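Local atomic coordinates of 3-oxoacyl-(Acyl-carrier protein) synthase (Burkholderia xenovorans, PDB entry 4EFI), a protein that probably catalyses the condensation that forms 3-oxoacyl-[acyl-carrier protein] in fatty-acid synthesis, as a thiolase-fold enzyme of the beta-ketoacyl-ACP synthase III family. Residues Val94-Asn99 with Val154-Ser159; Asp265-His270 with Gly285-Arg290. All blocks are in the same frame, centred on the assembly; numbering follows the deposited sequence.

Interaction 1 of 2, residues Val94-Asn99 with Val154-Ser159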
loop_
_atom_site.group_PDB
_atom_site.type_symbol
_atom_site.label_atom_id
_atom_site.label_comp_id
_atom_site.label_asym_id
_atom_site.label_seq_id
_atom_site.Cartn_x
_atom_site.Cartn_y
_atom_site.Cartn_z
ATOM N N VAL A 94 -6.802 6.001 2.911
ATOM C CA VAL A 94 -6.792 4.545 3.007
ATOM C C VAL A 94 -5.732 4.162 4.020
ATOM O O VAL A 94 -4.540 4.486 3.833
ATOM C CB VAL A 94 -6.476 3.897 1.661
ATOM C CG1 VAL A 94 -6.436 2.369 1.808
ATOM C CG2 VAL A 94 -7.510 4.336 0.632
ATOM N N SER A 95 -6.165 3.512 5.096
ATOM C CA SER A 95 -5.287 3.201 6.202
ATOM C C SER A 95 -5.978 2.254 7.163
ATOM O O SER A 95 -7.215 2.203 7.220
ATOM C CB SER A 95 -4.929 4.465 6.962
ATOM O OG SER A 95 -4.001 4.217 8.026
ATOM N N GLN A 96 -5.185 1.505 7.917
ATOM C CA GLN A 96 -5.679 0.691 9.020
ATOM C C GLN A 96 -5.332 1.308 10.381
ATOM O O GLN A 96 -5.657 0.718 11.406
ATOM C CB GLN A 96 -5.078 -0.704 8.908
ATOM C CG GLN A 96 -5.460 -1.375 7.609
ATOM C CD GLN A 96 -4.701 -2.643 7.338
ATOM O OE1 GLN A 96 -5.291 -3.706 7.225
ATOM N NE2 GLN A 96 -3.403 -2.526 7.199
ATOM N N THR A 97 -4.676 2.475 10.370
ATOM C CA THR A 97 -4.172 3.090 11.592
ATOM C C THR A 97 -4.576 4.568 11.693
ATOM O O THR A 97 -3.736 5.456 11.788
ATOM C CB THR A 97 -2.649 2.847 11.769
ATOM O OG1 THR A 97 -1.934 3.206 10.567
ATOM C CG2 THR A 97 -2.389 1.374 12.092
ATOM N N PRO A 98 -5.880 4.827 11.671
ATOM C CA PRO A 98 -6.381 6.204 11.739
ATOM C C PRO A 98 -6.102 6.885 13.092
ATOM O O PRO A 98 -5.904 6.215 14.102
ATOM C CB PRO A 98 -7.880 6.018 11.540
ATOM C CG PRO A 98 -8.156 4.671 12.121
ATOM C CD PRO A 98 -6.977 3.840 11.723
ATOM N N ASN A 99 -6.199 8.211 13.106
ATOM C CA ASN A 99 -5.937 8.957 14.333
ATOM C C ASN A 99 -6.913 8.613 15.456
ATOM O O ASN A 99 -6.511 8.394 16.602
ATOM C CB ASN A 99 -6.042 10.479 14.078
ATOM C CG ASN A 99 -4.847 11.053 13.364
ATOM O OD1 ASN A 99 -3.961 10.325 12.909
ATOM N ND2 ASN A 99 -4.816 12.370 13.239
ATOM N N VAL A 154 -2.557 7.399 1.366
ATOM C CA VAL A 154 -2.504 5.967 1.589
ATOM C C VAL A 154 -1.297 5.709 2.492
ATOM O O VAL A 154 -0.150 5.986 2.111
ATOM C CB VAL A 154 -2.408 5.184 0.274
ATOM C CG1 VAL A 154 -2.363 3.667 0.564
ATOM C CG2 VAL A 154 -3.574 5.564 -0.634
ATOM N N GLY A 155 -1.544 5.240 3.712
ATOM C CA GLY A 155 -0.452 5.140 4.668
ATOM C C GLY A 155 -0.818 4.302 5.867
ATOM O O GLY A 155 -1.989 4.018 6.126
ATOM N N ASP A 156 0.197 3.914 6.627
ATOM C CA ASP A 156 -0.031 3.088 7.806
ATOM C C ASP A 156 1.155 3.214 8.740
ATOM O O ASP A 156 2.291 3.480 8.297
ATOM C CB ASP A 156 -0.182 1.607 7.427
ATOM C CG ASP A 156 -1.592 1.074 7.591
ATOM O OD1 ASP A 156 -2.400 1.591 8.387
ATOM O OD2 ASP A 156 -1.890 0.087 6.894
ATOM N N THR A 157 0.906 2.983 10.020
ATOM C CA THR A 157 1.987 2.785 10.987
ATOM C C THR A 157 1.735 1.434 11.673
ATOM O O THR A 157 1.386 1.360 12.844
ATOM C CB THR A 157 2.095 3.906 12.035
ATOM O OG1 THR A 157 0.881 3.991 12.778
ATOM C CG2 THR A 157 2.356 5.254 11.381
ATOM N N ILE A 158 1.909 0.344 10.931
ATOM C CA ILE A 158 1.640 -0.981 11.478
ATOM C C ILE A 158 2.570 -1.293 12.638
ATOM O O ILE A 158 2.258 -2.147 13.478
ATOM C CB ILE A 158 1.757 -2.102 10.414
ATOM C CG1 ILE A 158 0.689 -1.908 9.345
ATOM C CG2 ILE A 158 1.690 -3.507 11.043
ATOM C CD1 ILE A 158 -0.732 -1.878 9.855
ATOM N N SER A 159 3.711 -0.619 12.735
ATOM C CA SER A 159 4.601 -0.858 13.871
ATOM C C SER A 159 3.867 -0.688 15.212
ATOM O O SER A 159 4.225 -1.351 16.198
ATOM C CB SER A 159 5.821 0.068 13.828
ATOM O OG SER A 159 5.419 1.378 14.101
HETATM O O HOH W 1 -1.119 5.884 12.620
#

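Interaction 2 of 2, residues Asp265-His270 with Gly285-Arg290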
loop_
_atom_site.group_PDB
_atom_site.type_symbol
_atom_site.label_atom_id
_atom_site.label_comp_id
_atom_site.label_asym_id
_atom_site.label_seq_id
_atom_site.Cartn_x
_atom_site.Cartn_y
_atom_site.Cartn_z
ATOM N N ASP A 265 7.161 -1.865 -18.077
ATOM C CA ASP A 265 8.385 -1.348 -17.505
ATOM C C ASP A 265 8.611 -1.876 -16.102
ATOM O O ASP A 265 9.748 -2.024 -15.650
ATOM C CB ASP A 265 8.374 0.182 -17.542
ATOM C CG ASP A 265 8.434 0.696 -18.947
ATOM O OD1 ASP A 265 9.482 0.478 -19.599
ATOM O OD2 ASP A 265 7.433 1.234 -19.473
ATOM N N ALA A 266 7.536 -2.151 -15.384
ATOM C CA ALA A 266 7.640 -2.708 -14.040
ATOM C C ALA A 266 6.334 -3.357 -13.624
ATOM O O ALA A 266 5.248 -2.914 -14.011
ATOM C CB ALA A 266 8.032 -1.642 -13.028
ATOM N N PHE A 267 6.470 -4.380 -12.784
ATOM C CA PHE A 267 5.377 -5.034 -12.081
ATOM C C PHE A 267 5.592 -4.755 -10.599
ATOM O O PHE A 267 6.546 -5.254 -10.002
ATOM C CB PHE A 267 5.408 -6.541 -12.344
ATOM C CG PHE A 267 5.326 -6.895 -13.821
ATOM C CD1 PHE A 267 4.114 -6.887 -14.499
ATOM C CD2 PHE A 267 6.468 -7.206 -14.528
ATOM C CE1 PHE A 267 4.064 -7.206 -15.860
ATOM C CE2 PHE A 267 6.412 -7.512 -15.863
ATOM C CZ PHE A 267 5.218 -7.506 -16.529
ATOM N N LEU A 268 4.709 -3.944 -10.028
ATOM C CA LEU A 268 4.847 -3.433 -8.666
ATOM C C LEU A 268 3.954 -4.226 -7.741
ATOM O O LEU A 268 2.727 -4.089 -7.813
ATOM C CB LEU A 268 4.443 -1.969 -8.661
ATOM C CG LEU A 268 5.225 -1.098 -9.638
ATOM C CD1 LEU A 268 4.541 0.233 -9.821
ATOM C CD2 LEU A 268 6.640 -0.901 -9.119
ATOM N N PHE A 269 4.552 -5.057 -6.897
ATOM C CA PHE A 269 3.814 -5.871 -5.950
ATOM C C PHE A 269 3.878 -5.280 -4.568
ATOM O O PHE A 269 4.900 -4.736 -4.150
ATOM C CB PHE A 269 4.412 -7.275 -5.863
ATOM C CG PHE A 269 4.122 -8.142 -7.057
ATOM C CD1 PHE A 269 4.876 -8.021 -8.208
ATOM C CD2 PHE A 269 3.084 -9.057 -7.040
ATOM C CE1 PHE A 269 4.610 -8.812 -9.333
ATOM C CE2 PHE A 269 2.817 -9.848 -8.150
ATOM C CZ PHE A 269 3.589 -9.720 -9.297
ATOM N N HIS A 270 2.810 -5.466 -3.810
ATOM C CA HIS A 270 2.869 -5.236 -2.388
ATOM C C HIS A 270 4.054 -5.993 -1.842
ATOM O O HIS A 270 4.256 -7.175 -2.173
ATOM C CB HIS A 270 1.588 -5.709 -1.726
ATOM C CG HIS A 270 1.713 -5.879 -0.240
ATOM N ND1 HIS A 270 2.116 -4.886 0.567
ATOM C CD2 HIS A 270 1.492 -6.982 0.575
ATOM C CE1 HIS A 270 2.143 -5.324 1.833
ATOM N NE2 HIS A 270 1.761 -6.606 1.836
ATOM N N GLY A 285 5.581 -16.093 -14.140
ATOM C CA GLY A 285 6.474 -15.999 -15.283
ATOM C C GLY A 285 6.910 -14.581 -15.590
ATOM O O GLY A 285 7.006 -14.174 -16.750
ATOM N N LEU A 286 7.173 -13.813 -14.542
ATOM C CA LEU A 286 7.589 -12.443 -14.713
ATOM C C LEU A 286 9.082 -12.339 -14.565
ATOM O O LEU A 286 9.677 -12.984 -13.709
ATOM C CB LEU A 286 6.929 -11.528 -13.675
ATOM C CG LEU A 286 5.404 -11.518 -13.641
ATOM C CD1 LEU A 286 4.954 -10.598 -12.513
ATOM C CD2 LEU A 286 4.808 -11.077 -14.954
ATOM N N PRO A 287 9.701 -11.508 -15.400
ATOM C CA PRO A 287 11.145 -11.296 -15.330
ATOM C C PRO A 287 11.536 -10.554 -14.046
ATOM O O PRO A 287 11.074 -9.442 -13.787
ATOM C CB PRO A 287 11.438 -10.471 -16.598
ATOM C CG PRO A 287 10.117 -9.811 -16.929
ATOM C CD PRO A 287 9.051 -10.734 -16.475
ATOM N N ALA A 288 12.392 -11.170 -13.240
ATOM C CA ALA A 288 12.695 -10.679 -11.903
ATOM C C ALA A 288 13.257 -9.259 -11.889
ATOM O O ALA A 288 12.973 -8.474 -10.979
ATOM C CB ALA A 288 13.639 -11.634 -11.189
ATOM N N GLU A 289 14.031 -8.898 -12.903
ATOM C CA GLU A 289 14.595 -7.555 -12.931
ATOM C C GLU A 289 13.511 -6.475 -13.110
ATOM O O GLU A 289 13.719 -5.307 -12.789
ATOM C CB GLU A 289 15.675 -7.447 -14.015
ATOM C CG GLU A 289 15.166 -7.309 -15.448
ATOM C CD GLU A 289 14.693 -8.597 -16.088
ATOM O OE1 GLU A 289 14.679 -9.680 -15.449
ATOM O OE2 GLU A 289 14.327 -8.511 -17.277
ATOM N N ARG A 290 12.340 -6.864 -13.602
ATOM C CA ARG A 290 11.250 -5.916 -13.774
ATOM C C ARG A 290 10.233 -5.970 -12.633
ATOM O O ARG A 290 9.112 -5.461 -12.757
ATOM C CB ARG A 290 10.582 -6.127 -15.110
ATOM C CG ARG A 290 11.313 -5.360 -16.199
ATOM C CD ARG A 290 11.053 -5.880 -17.596
ATOM N NE ARG A 290 11.861 -7.041 -17.954
ATOM C CZ ARG A 290 11.668 -7.736 -19.073
ATOM N NH1 ARG A 290 10.684 -7.396 -19.888
ATOM N NH2 ARG A 290 12.438 -8.778 -19.382
#

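Interaction 1 of 2, residues Val94-Asn99 with Val154-Ser159
The carboxylate of Asp156 receives three donors from the Gln96-Thr97 bend. OD1 of Asp156 takes the backbone N of Gln96 at 2.8 Å on its syn side, 25° out of the carboxylate plane, and on its anti side the hydroxyl OG1 of Thr97, also at 2.8 Å. The other oxygen, OD2, is met on its syn side by NE2 of Gln96 at 3.0 Å. Amide and carboxylate planes are 33° apart, so this end of the pair is twisted rather than flat. From outside the two segments Ser302 OG also hydrogen-bonds Asp156 OD2, and Cys303 touches the Asp156 side chain. Backbone and side chain of Gln96 thus hold one oxygen each, which should fix the rotation of the carboxylate. Thr97 OG1 also accepts the backbone N of Thr157 at 2.9 Å; with chi1 at 51° it lies between its own N and carbonyl carbon and can meet Asp156 and Thr157 together. Ser95 OG accepts the N of Thr97 in an ST turn, shaping the bend that presents these donors, and lies 2.8 Å from Gly155 O. A water joins Thr97 O to Thr157 OG1. Behind this polar knot the chains begin as a parallel beta pair: Gly155 N donates to Val94 O at 3.1 Å, and the CA-H of Val154 points at the same oxygen. The contact sits at the C-terminal ends of the neighbouring parallel strands 90-94 and 149-156 in the six-stranded sheet of the thiolase fold. Val94 packs on Ala134 and Val154 on Tyr131, both of helix 130-143, while Ser95 and Thr97 rest on Ala66 and Thr157 on Leu69, both of helix 66-81.

Interaction 2 of 2, residues Asp265-His270 with Gly285-Arg290
The Phe267 ring carries Leu286 CD2 over the centre of one face, 3.9 Å from the ring centroid and 10° off the normal, a CH-pi contact. Leu286 CD1 sits in plane at the edge of the Phe269 ring, 3.6 Å from Phe269 CZ. Pro287 CD approaches Phe267 CE2 obliquely. Phe267 and Phe269, two apart on strand 266-269, an outermost strand of the five-stranded sheet in this thiolase fold, both point toward the loop that follows helix 274-283, with Leu268 between them turned away. That helix ends in a Schellman motif at Gly285; in the next residue, Leu286, CG is anti to the carbonyl carbon and chi2 is extended at 178°, which lays CD2 over the Phe267 face and carries CD1 to the Phe269 edge, where it still touches Phe267 CG. Tyr264 also meets the Phe267 ring, and Phe328 meets that of Phe269, with Val246 and Val250 of helix 235-257 against it, so the leucine adds to an aromatic and aliphatic layer. Beyond the strand, the His270 side chain touches Cys128 and Asn300, consistent with the Cys-His-Asn triad known in this family. One edge of the strand pairs with strand 323-331; on the edge facing the loop, Phe267 N donates a nearly straight 2.9 Å bond to Arg290 O, which also receives the CA-H of Ala266. Arg290 CG lies near Asp265 O and its CB beside the Phe267 ring before the chain turns away. Pro287 CG covers one face of the Arg290 guanidinium, whose NE (2.9 Å) and NH2 (2.8 Å) both grip Glu289 OE2.

Overall arrangement
The two interactions lie on opposite sides of the chain's centre, their centres about 26 Å apart and their nearest atoms about 8 Å apart, and they belong to different sheets of the thiolase fold. Interaction 1 is a buried contact at the ends of two neighbouring strands in the six-stranded sheet; interaction 2 is partly buried and sets the edge strand of the five-stranded sheet against a loop. Their chemistry differs accordingly: a dense hydrogen-bond network around one buried carboxylate in 94-99 with 154-159, but leucine-aromatic packing and one backbone bond in 265-270 with 285-290, whose only salt bridge within the segments stays inside the loop.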